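Local atomic coordinates of orotidine 5'-phosphate decarboxylase (Pyrococcus horikoshii, PDB entry 2CZD), a protein that probably catalyses the decarboxylation of orotidine 5'-monophosphate to UMP, the last step of de novo UMP biosynthesis, as a homodimer. Residues M104-S109 and F134-P139; G156-A161 and A179-V184; E53-L58 and Y81-T86. One frame throughout, in Å; residues are numbered along the deposited sequence.

Interaction 1 (M104-S109 and F134-P139); sequences MVVEMS and FGVIAP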
loop_
_atom_site.group_PDB
_atom_site.type_symbol
_atom_site.label_atom_id
_atom_site.label_comp_id
_atom_site.label_asym_id
_atom_site.label_seq_id
_atom_site.Cartn_x
_atom_site.Cartn_y
_atom_site.Cartn_z
ATOM N N MET B 104 2.760 2.979 12.974
ATOM C CA MET B 104 1.852 1.867 12.679
ATOM C C MET B 104 0.379 2.208 12.663
ATOM O O MET B 104 -0.086 3.007 13.448
ATOM C CB MET B 104 2.092 0.728 13.690
ATOM C CG MET B 104 3.475 0.107 13.560
ATOM S SD MET B 104 3.865 -1.067 14.903
ATOM C CE MET B 104 2.618 -2.372 14.624
ATOM N N VAL B 105 -0.361 1.563 11.760
ATOM C CA VAL B 105 -1.797 1.772 11.662
ATOM C C VAL B 105 -2.481 0.761 12.567
ATOM O O VAL B 105 -2.345 -0.464 12.373
ATOM C CB VAL B 105 -2.331 1.516 10.224
ATOM C CG1 VAL B 105 -3.872 1.602 10.214
ATOM C CG2 VAL B 105 -1.712 2.502 9.239
ATOM N N VAL B 106 -3.219 1.273 13.547
ATOM C CA VAL B 106 -3.947 0.407 14.462
ATOM C C VAL B 106 -5.454 0.619 14.406
ATOM O O VAL B 106 -6.219 -0.183 14.934
ATOM C CB VAL B 106 -3.457 0.596 15.924
ATOM C CG1 VAL B 106 -1.959 0.369 15.992
ATOM C CG2 VAL B 106 -3.839 1.987 16.456
ATOM N N GLU B 107 -5.876 1.695 13.761
ATOM C CA GLU B 107 -7.295 2.021 13.652
ATOM C C GLU B 107 -7.441 2.979 12.470
ATOM O O GLU B 107 -6.559 3.812 12.239
ATOM C CB GLU B 107 -7.756 2.708 14.943
ATOM C CG GLU B 107 -9.251 2.991 14.984
ATOM C CD GLU B 107 -9.700 3.543 16.330
ATOM O OE1 GLU B 107 -9.409 2.909 17.364
ATOM O OE2 GLU B 107 -10.357 4.596 16.349
ATOM N N MET B 108 -8.537 2.860 11.719
ATOM C CA MET B 108 -8.743 3.757 10.586
ATOM C C MET B 108 -10.019 4.581 10.694
ATOM O O MET B 108 -10.912 4.265 11.489
ATOM C CB MET B 108 -8.656 2.983 9.274
ATOM C CG MET B 108 -7.206 2.688 8.955
ATOM S SD MET B 108 -6.978 1.769 7.422
ATOM C CE MET B 108 -6.968 3.118 6.222
ATOM N N SER B 109 -10.080 5.638 9.883
ATOM C CA SER B 109 -11.158 6.629 9.916
ATOM C C SER B 109 -12.397 6.454 9.050
ATOM O O SER B 109 -13.455 7.009 9.355
ATOM C CB SER B 109 -10.560 8.016 9.608
ATOM O OG SER B 109 -9.255 8.157 10.158
ATOM N N PHE B 134 7.840 4.408 16.289
ATOM C CA PHE B 134 7.888 5.810 16.707
ATOM C C PHE B 134 6.494 6.244 17.159
ATOM O O PHE B 134 6.344 6.957 18.151
ATOM C CB PHE B 134 8.339 6.700 15.542
ATOM C CG PHE B 134 8.199 8.185 15.817
ATOM C CD1 PHE B 134 7.120 8.906 15.310
ATOM C CD2 PHE B 134 9.148 8.855 16.583
ATOM C CE1 PHE B 134 6.979 10.273 15.548
ATOM C CE2 PHE B 134 9.021 10.218 16.830
ATOM C CZ PHE B 134 7.933 10.936 16.311
ATOM N N GLY B 135 5.474 5.824 16.417
ATOM C CA GLY B 135 4.123 6.203 16.784
ATOM C C GLY B 135 3.039 5.407 16.096
ATOM O O GLY B 135 3.322 4.464 15.355
ATOM N N VAL B 136 1.796 5.776 16.394
ATOM C CA VAL B 136 0.614 5.171 15.784
ATOM C C VAL B 136 -0.337 6.309 15.468
ATOM O O VAL B 136 -0.194 7.416 15.993
ATOM C CB VAL B 136 -0.128 4.154 16.703
ATOM C CG1 VAL B 136 0.811 3.014 17.077
ATOM C CG2 VAL B 136 -0.683 4.848 17.936
ATOM N N ILE B 137 -1.301 6.037 14.594
ATOM C CA ILE B 137 -2.286 7.046 14.237
ATOM C C ILE B 137 -3.597 6.820 14.994
ATOM O O ILE B 137 -4.041 5.682 15.169
ATOM C CB ILE B 137 -2.538 7.023 12.715
ATOM C CG1 ILE B 137 -1.282 7.539 11.994
ATOM C CG2 ILE B 137 -3.773 7.855 12.376
ATOM C CD1 ILE B 137 -1.391 7.520 10.495
ATOM N N ALA B 138 -4.192 7.899 15.499
ATOM C CA ALA B 138 -5.476 7.792 16.205
ATOM C C ALA B 138 -6.430 8.712 15.468
ATOM O O ALA B 138 -6.299 9.944 15.543
ATOM C CB ALA B 138 -5.349 8.258 17.676
ATOM N N PRO B 139 -7.375 8.134 14.709
ATOM C CA PRO B 139 -8.347 8.944 13.970
ATOM C C PRO B 139 -8.823 9.948 15.002
ATOM O O PRO B 139 -9.498 9.574 15.955
ATOM C CB PRO B 139 -9.422 7.928 13.602
ATOM C CG PRO B 139 -8.605 6.659 13.368
ATOM C CD PRO B 139 -7.621 6.690 14.528
HETATM O O HOH W 1 -3.718 4.015 13.348
#

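Interaction 2 (G156-A161 and A179-V184); sequences GIKILA and ADYIIV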
loop_
_atom_site.group_PDB
_atom_site.type_symbol
_atom_site.label_atom_id
_atom_site.label_comp_id
_atom_site.label_asym_id
_atom_site.label_seq_id
_atom_site.Cartn_x
_atom_site.Cartn_y
_atom_site.Cartn_z
ATOM N N GLY B 156 6.059 6.292 25.457
ATOM C CA GLY B 156 7.222 6.288 24.606
ATOM C C GLY B 156 6.775 6.205 23.165
ATOM O O GLY B 156 7.514 6.627 22.284
ATOM N N ILE B 157 5.597 5.623 22.917
ATOM C CA ILE B 157 5.099 5.571 21.544
ATOM C C ILE B 157 4.180 6.769 21.367
ATOM O O ILE B 157 3.241 6.945 22.148
ATOM C CB ILE B 157 4.300 4.271 21.263
ATOM C CG1 ILE B 157 5.190 3.053 21.556
ATOM C CG2 ILE B 157 3.838 4.247 19.779
ATOM C CD1 ILE B 157 4.471 1.706 21.475
ATOM N N LYS B 158 4.462 7.575 20.346
ATOM C CA LYS B 158 3.688 8.786 20.071
ATOM C C LYS B 158 2.370 8.506 19.360
ATOM O O LYS B 158 2.154 7.432 18.781
ATOM C CB LYS B 158 4.488 9.750 19.186
ATOM C CG LYS B 158 5.914 10.066 19.643
ATOM C CD LYS B 158 5.930 10.822 20.940
ATOM C CE LYS B 158 7.376 11.164 21.337
ATOM N NZ LYS B 158 7.482 11.882 22.639
ATOM N N ILE B 159 1.470 9.485 19.447
ATOM C CA ILE B 159 0.198 9.406 18.763
ATOM C C ILE B 159 0.085 10.603 17.817
ATOM O O ILE B 159 0.334 11.755 18.212
ATOM C CB ILE B 159 -0.968 9.429 19.752
ATOM C CG1 ILE B 159 -0.993 8.110 20.521
ATOM C CG2 ILE B 159 -2.295 9.605 19.020
ATOM C CD1 ILE B 159 -2.100 8.053 21.596
ATOM N N LEU B 160 -0.251 10.325 16.564
ATOM C CA LEU B 160 -0.449 11.372 15.560
ATOM C C LEU B 160 -1.947 11.348 15.272
ATOM O O LEU B 160 -2.497 10.295 14.972
ATOM C CB LEU B 160 0.351 11.071 14.285
ATOM C CG LEU B 160 1.875 11.131 14.439
ATOM C CD1 LEU B 160 2.391 9.786 14.949
ATOM C CD2 LEU B 160 2.541 11.440 13.095
ATOM N N ALA B 161 -2.606 12.504 15.338
ATOM C CA ALA B 161 -4.059 12.548 15.166
ATOM C C ALA B 161 -4.598 13.424 14.036
ATOM O O ALA B 161 -4.479 14.661 14.082
ATOM C CB ALA B 161 -4.724 12.985 16.479
ATOM N N ALA B 179 -2.734 13.381 21.933
ATOM C CA ALA B 179 -2.082 13.546 20.643
ATOM C C ALA B 179 -0.750 14.280 20.753
ATOM O O ALA B 179 -0.697 15.428 21.230
ATOM C CB ALA B 179 -2.992 14.314 19.670
ATOM N N ASP B 180 0.339 13.635 20.329
ATOM C CA ASP B 180 1.630 14.318 20.296
ATOM C C ASP B 180 1.728 15.250 19.086
ATOM O O ASP B 180 2.415 16.269 19.131
ATOM C CB ASP B 180 2.774 13.312 20.236
ATOM C CG ASP B 180 2.842 12.477 21.483
ATOM O OD1 ASP B 180 2.351 11.330 21.459
ATOM O OD2 ASP B 180 3.371 12.991 22.505
ATOM N N TYR B 181 1.059 14.859 17.999
ATOM C CA TYR B 181 1.012 15.616 16.755
ATOM C C TYR B 181 -0.408 15.639 16.231
ATOM O O TYR B 181 -1.169 14.672 16.403
ATOM C CB TYR B 181 1.864 14.949 15.663
ATOM C CG TYR B 181 3.324 14.815 16.009
ATOM C CD1 TYR B 181 4.236 15.816 15.666
ATOM C CD2 TYR B 181 3.789 13.695 16.703
ATOM C CE1 TYR B 181 5.586 15.705 16.003
ATOM C CE2 TYR B 181 5.124 13.573 17.047
ATOM C CZ TYR B 181 6.015 14.575 16.697
ATOM O OH TYR B 181 7.334 14.458 17.050
ATOM N N ILE B 182 -0.744 16.749 15.574
ATOM C CA ILE B 182 -2.031 16.924 14.941
ATOM C C ILE B 182 -1.704 16.925 13.444
ATOM O O ILE B 182 -0.799 17.654 13.017
ATOM C CB ILE B 182 -2.651 18.290 15.304
ATOM C CG1 ILE B 182 -2.858 18.384 16.824
ATOM C CG2 ILE B 182 -3.964 18.463 14.572
ATOM C CD1 ILE B 182 -3.765 17.313 17.352
ATOM N N ILE B 183 -2.386 16.086 12.663
ATOM C CA ILE B 183 -2.165 16.042 11.212
ATOM C C ILE B 183 -3.214 16.956 10.585
ATOM O O ILE B 183 -4.421 16.765 10.777
ATOM C CB ILE B 183 -2.338 14.610 10.666
ATOM C CG1 ILE B 183 -1.231 13.728 11.248
ATOM C CG2 ILE B 183 -2.335 14.605 9.145
ATOM C CD1 ILE B 183 -1.443 12.251 10.961
ATOM N N VAL B 184 -2.723 17.972 9.886
ATOM C CA VAL B 184 -3.560 18.968 9.230
ATOM C C VAL B 184 -3.309 18.998 7.727
ATOM O O VAL B 184 -2.165 18.942 7.307
ATOM C CB VAL B 184 -3.239 20.357 9.806
ATOM C CG1 VAL B 184 -4.175 21.422 9.185
ATOM C CG2 VAL B 184 -3.405 20.332 11.314
#

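Interaction 3 (E53-L58 and Y81-T86); sequences EIIADL and YVIVHT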
loop_
_atom_site.group_PDB
_atom_site.type_symbol
_atom_site.label_atom_id
_atom_site.label_comp_id
_atom_site.label_asym_id
_atom_site.label_seq_id
_atom_site.Cartn_x
_atom_site.Cartn_y
_atom_site.Cartn_z
ATOM N N GLU B 53 11.366 17.294 8.674
ATOM C CA GLU B 53 11.250 15.831 8.659
ATOM C C GLU B 53 10.077 15.391 7.799
ATOM O O GLU B 53 9.054 16.070 7.730
ATOM C CB GLU B 53 11.099 15.288 10.083
ATOM C CG GLU B 53 12.440 15.213 10.818
ATOM C CD GLU B 53 12.331 14.629 12.205
ATOM O OE1 GLU B 53 13.392 14.458 12.843
ATOM O OE2 GLU B 53 11.205 14.342 12.667
ATOM N N ILE B 54 10.236 14.242 7.144
ATOM C CA ILE B 54 9.207 13.721 6.250
ATOM C C ILE B 54 8.629 12.373 6.630
ATOM O O ILE B 54 9.362 11.437 6.959
ATOM C CB ILE B 54 9.764 13.610 4.802
ATOM C CG1 ILE B 54 10.165 15.002 4.299
ATOM C CG2 ILE B 54 8.725 12.995 3.871
ATOM C CD1 ILE B 54 10.934 14.967 2.997
ATOM N N ILE B 55 7.305 12.304 6.629
ATOM C CA ILE B 55 6.609 11.050 6.868
ATOM C C ILE B 55 6.057 10.581 5.521
ATOM O O ILE B 55 5.356 11.335 4.839
ATOM C CB ILE B 55 5.399 11.212 7.805
ATOM C CG1 ILE B 55 5.859 11.626 9.193
ATOM C CG2 ILE B 55 4.620 9.863 7.903
ATOM C CD1 ILE B 55 4.689 12.146 10.084
ATOM N N ALA B 56 6.360 9.344 5.129
ATOM C CA ALA B 56 5.816 8.792 3.887
ATOM C C ALA B 56 4.615 7.932 4.294
ATOM O O ALA B 56 4.782 6.839 4.867
ATOM C CB ALA B 56 6.876 7.950 3.155
ATOM N N ASP B 57 3.421 8.463 4.036
ATOM C CA ASP B 57 2.153 7.828 4.396
ATOM C C ASP B 57 1.833 6.818 3.306
ATOM O O ASP B 57 0.983 7.053 2.438
ATOM C CB ASP B 57 1.050 8.898 4.495
ATOM C CG ASP B 57 -0.242 8.352 5.066
ATOM O OD1 ASP B 57 -0.352 7.120 5.210
ATOM O OD2 ASP B 57 -1.160 9.148 5.359
ATOM N N LEU B 58 2.546 5.701 3.352
ATOM C CA LEU B 58 2.345 4.653 2.344
ATOM C C LEU B 58 1.393 3.543 2.778
ATOM O O LEU B 58 0.804 2.878 1.923
ATOM C CB LEU B 58 3.685 4.027 1.972
ATOM C CG LEU B 58 4.807 5.020 1.673
ATOM C CD1 LEU B 58 6.057 4.239 1.240
ATOM C CD2 LEU B 58 4.371 5.990 0.587
ATOM N N TYR B 81 10.219 8.800 8.265
ATOM C CA TYR B 81 9.298 7.810 8.837
ATOM C C TYR B 81 8.436 7.232 7.741
ATOM O O TYR B 81 8.093 7.923 6.788
ATOM C CB TYR B 81 8.322 8.420 9.866
ATOM C CG TYR B 81 8.956 9.275 10.923
ATOM C CD1 TYR B 81 9.221 10.622 10.674
ATOM C CD2 TYR B 81 9.331 8.737 12.151
ATOM C CE1 TYR B 81 9.852 11.417 11.634
ATOM C CE2 TYR B 81 9.970 9.528 13.123
ATOM C CZ TYR B 81 10.225 10.861 12.844
ATOM O OH TYR B 81 10.910 11.625 13.766
ATOM N N VAL B 82 8.064 5.961 7.885
ATOM C CA VAL B 82 7.168 5.347 6.918
ATOM C C VAL B 82 5.993 4.782 7.698
ATOM O O VAL B 82 6.190 4.120 8.728
ATOM C CB VAL B 82 7.858 4.171 6.151
ATOM C CG1 VAL B 82 6.823 3.380 5.369
ATOM C CG2 VAL B 82 8.916 4.719 5.185
ATOM N N ILE B 83 4.775 5.079 7.230
ATOM C CA ILE B 83 3.566 4.525 7.853
ATOM C C ILE B 83 3.321 3.124 7.282
ATOM O O ILE B 83 3.273 2.930 6.061
ATOM C CB ILE B 83 2.350 5.437 7.606
ATOM C CG1 ILE B 83 2.596 6.761 8.330
ATOM C CG2 ILE B 83 1.040 4.780 8.128
ATOM C CD1 ILE B 83 1.490 7.830 8.145
ATOM N N VAL B 84 3.157 2.153 8.178
ATOM C CA VAL B 84 2.965 0.764 7.786
ATOM C C VAL B 84 1.764 0.167 8.493
ATOM O O VAL B 84 1.436 0.553 9.625
ATOM C CB VAL B 84 4.214 -0.081 8.152
ATOM C CG1 VAL B 84 5.438 0.474 7.468
ATOM C CG2 VAL B 84 4.396 -0.089 9.671
ATOM N N HIS B 85 1.079 -0.750 7.822
ATOM C CA HIS B 85 -0.060 -1.430 8.452
ATOM C C HIS B 85 0.463 -2.490 9.414
ATOM O O HIS B 85 1.593 -2.969 9.282
ATOM C CB HIS B 85 -0.918 -2.156 7.410
ATOM C CG HIS B 85 -2.068 -1.348 6.898
ATOM N ND1 HIS B 85 -3.161 -1.033 7.677
ATOM C CD2 HIS B 85 -2.302 -0.804 5.675
ATOM C CE1 HIS B 85 -4.020 -0.330 6.959
ATOM N NE2 HIS B 85 -3.522 -0.177 5.738
ATOM N N THR B 86 -0.387 -2.833 10.375
ATOM C CA THR B 86 -0.104 -3.868 11.365
ATOM C C THR B 86 -0.703 -5.203 10.898
ATOM O O THR B 86 -0.160 -6.266 11.200
ATOM C CB THR B 86 -0.768 -3.523 12.722
ATOM O OG1 THR B 86 -0.298 -2.242 13.150
ATOM C CG2 THR B 86 -0.399 -4.528 13.799
#

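Interaction 1 (M104-S109 and F134-P139)
The Pro139 ring meets segment 104-109 with its CB-CG-CD rim, and Ser109 OG and the Glu107 carboxylate approach obliquely from opposite sides of its mean plane. The two segments belong to one parallel beta-alpha-beta unit of the (beta/alpha)8 TIM barrel, strands 101-105 and 135-137 joined through helix 121-131. Ser109 OG lies 3.5 Å from Pro139 CB, whereas Glu107 OE2 is 3.9 Å from Pro139 CD. Glu107 gets there on an extended chain with CG anti to the backbone N (chi1 -175°). Its OE1 goes on to a salt bridge with Arg145, so the proline touches the hydrocarbon and one oxygen of a group already paired. Met104 N donates to Gly135 O at 2.9 Å; the return bond, Ile137 N to Met104 O, is weak at 3.5 Å. Beyond it the backbones part, and a water bridges them, accepting from Val106 N and donating to Glu107 O and Ile137 O. Substrate-binding Ser109 lies in the loop that follows strand 101-105. On the face packed by helix 121-131, Val106 and Val136 cross at about a right angle, with Val106 CG1 4.0 Å from Val136 CG1.

Interaction 2 (G156-A161 and A179-V184)
Asp180 holds Ile159 by both its backbone N and its backbone O, where strands 158-161 and 181-184, linked through helix 170-177, begin to pair in the (beta/alpha)8 barrel. Ile159 N gives its hydrogen to Asp180 OD1 at 2.9 Å, using the anti lone pair of that oxygen. Ile159 O in turn accepts twice: from Asp180 N at 2.8 Å, on a bent line (134° at the hydrogen), and from Tyr181 N, which lies in the carbonyl plane at 3.2 Å. The carboxylate therefore takes the place of a backbone acceptor before the regular ladder starts. That ladder runs on through Ala161, whose N donates to Tyr181 O at 2.8 Å while its O accepts from Ile183 N, placed well above the carbonyl plane. Lys158 and Leu160 send their backbone groups the other way, to Phe134, Val136 and Ala138 of the preceding strand region. Packing follows the same register. Leu160 and Tyr181 lie side by side toward the barrel interior, along with Ile183, whose side chain also touches substrate-binding Lys29. Ala161 CB faces Ala179 CB outward. Lys158, bent at chi2 (-66°), lays CD 3.5 Å from Asp180 CG, yet its NZ remains 4.3 Å from Asp180 OD2, too far for a salt bridge.

Interaction 3 (E53-L58 and Y81-T86)
Tyr81 and Glu53 clasp the start of the parallel pair of strands 53-60 and 81-85, part of a beta-alpha-beta unit of the TIM barrel whose strands are connected through helix 64-76. Among the polar contacts, Tyr81 OH donates to Glu53 OE2 at 2.9 Å, reaching it from above the carboxylate plane, while that oxygen sits in plane at the ring edge. The two flat groups are turned 64° apart. Backbone bonds follow: Tyr81 N to Ile54 O, then Ala56 N to Tyr81 O at 2.8 Å and nearly straight (175°), then Ile83 N to Ala56 O. Ala56 O also takes a weak bond from Leu58 N, closing an inverse gamma turn centred on Asp57. Apolar contacts toward the barrel interior come from Ile55, whose CG1 lies 3.8 Å from Tyr81 CD1 and whose CG2 branch is 3.7 Å from Ile83 CG1. On the helix side, Ala56 and Leu58 meet Val82. A leucine in place of Tyr81 would probably leave Glu53 OE2 without its hydroxyl partner and Phe134 without the ring it meets. Mixed contacts complete the pair: Ile83 CD1 rests 3.5 Å from Asp57 OD1. Substrate-binding Asp57 forms salt bridges with Lys29 and the proton donor Lys59, so the Ile83 methyl probably helps hold its carboxylate where both lysines reach it.

Overall arrangement
All three contacts are neighbouring-strand pairs in one closed eight-stranded parallel barrel, and each spans a single beta-alpha-beta unit. Along the chain they come in series: interaction 3 first, then interaction 1, then interaction 2. Centres of interactions 1 and 3 are about 11 Å apart, those of 1 and 2 about 9 Å, and those of 2 and 3 about 13 Å. Strand 81-85 adjoins 101-105, and 135-137 adjoins 158-161, so backbone bonds run on from one contact to the next. Interactions 2 and 3 meet through the barrel interior, where Leu160 packs on Ile55. The continuous wall carries substrate-binding residues Asp57, Leu58 and Ser109 on or just beyond its strands.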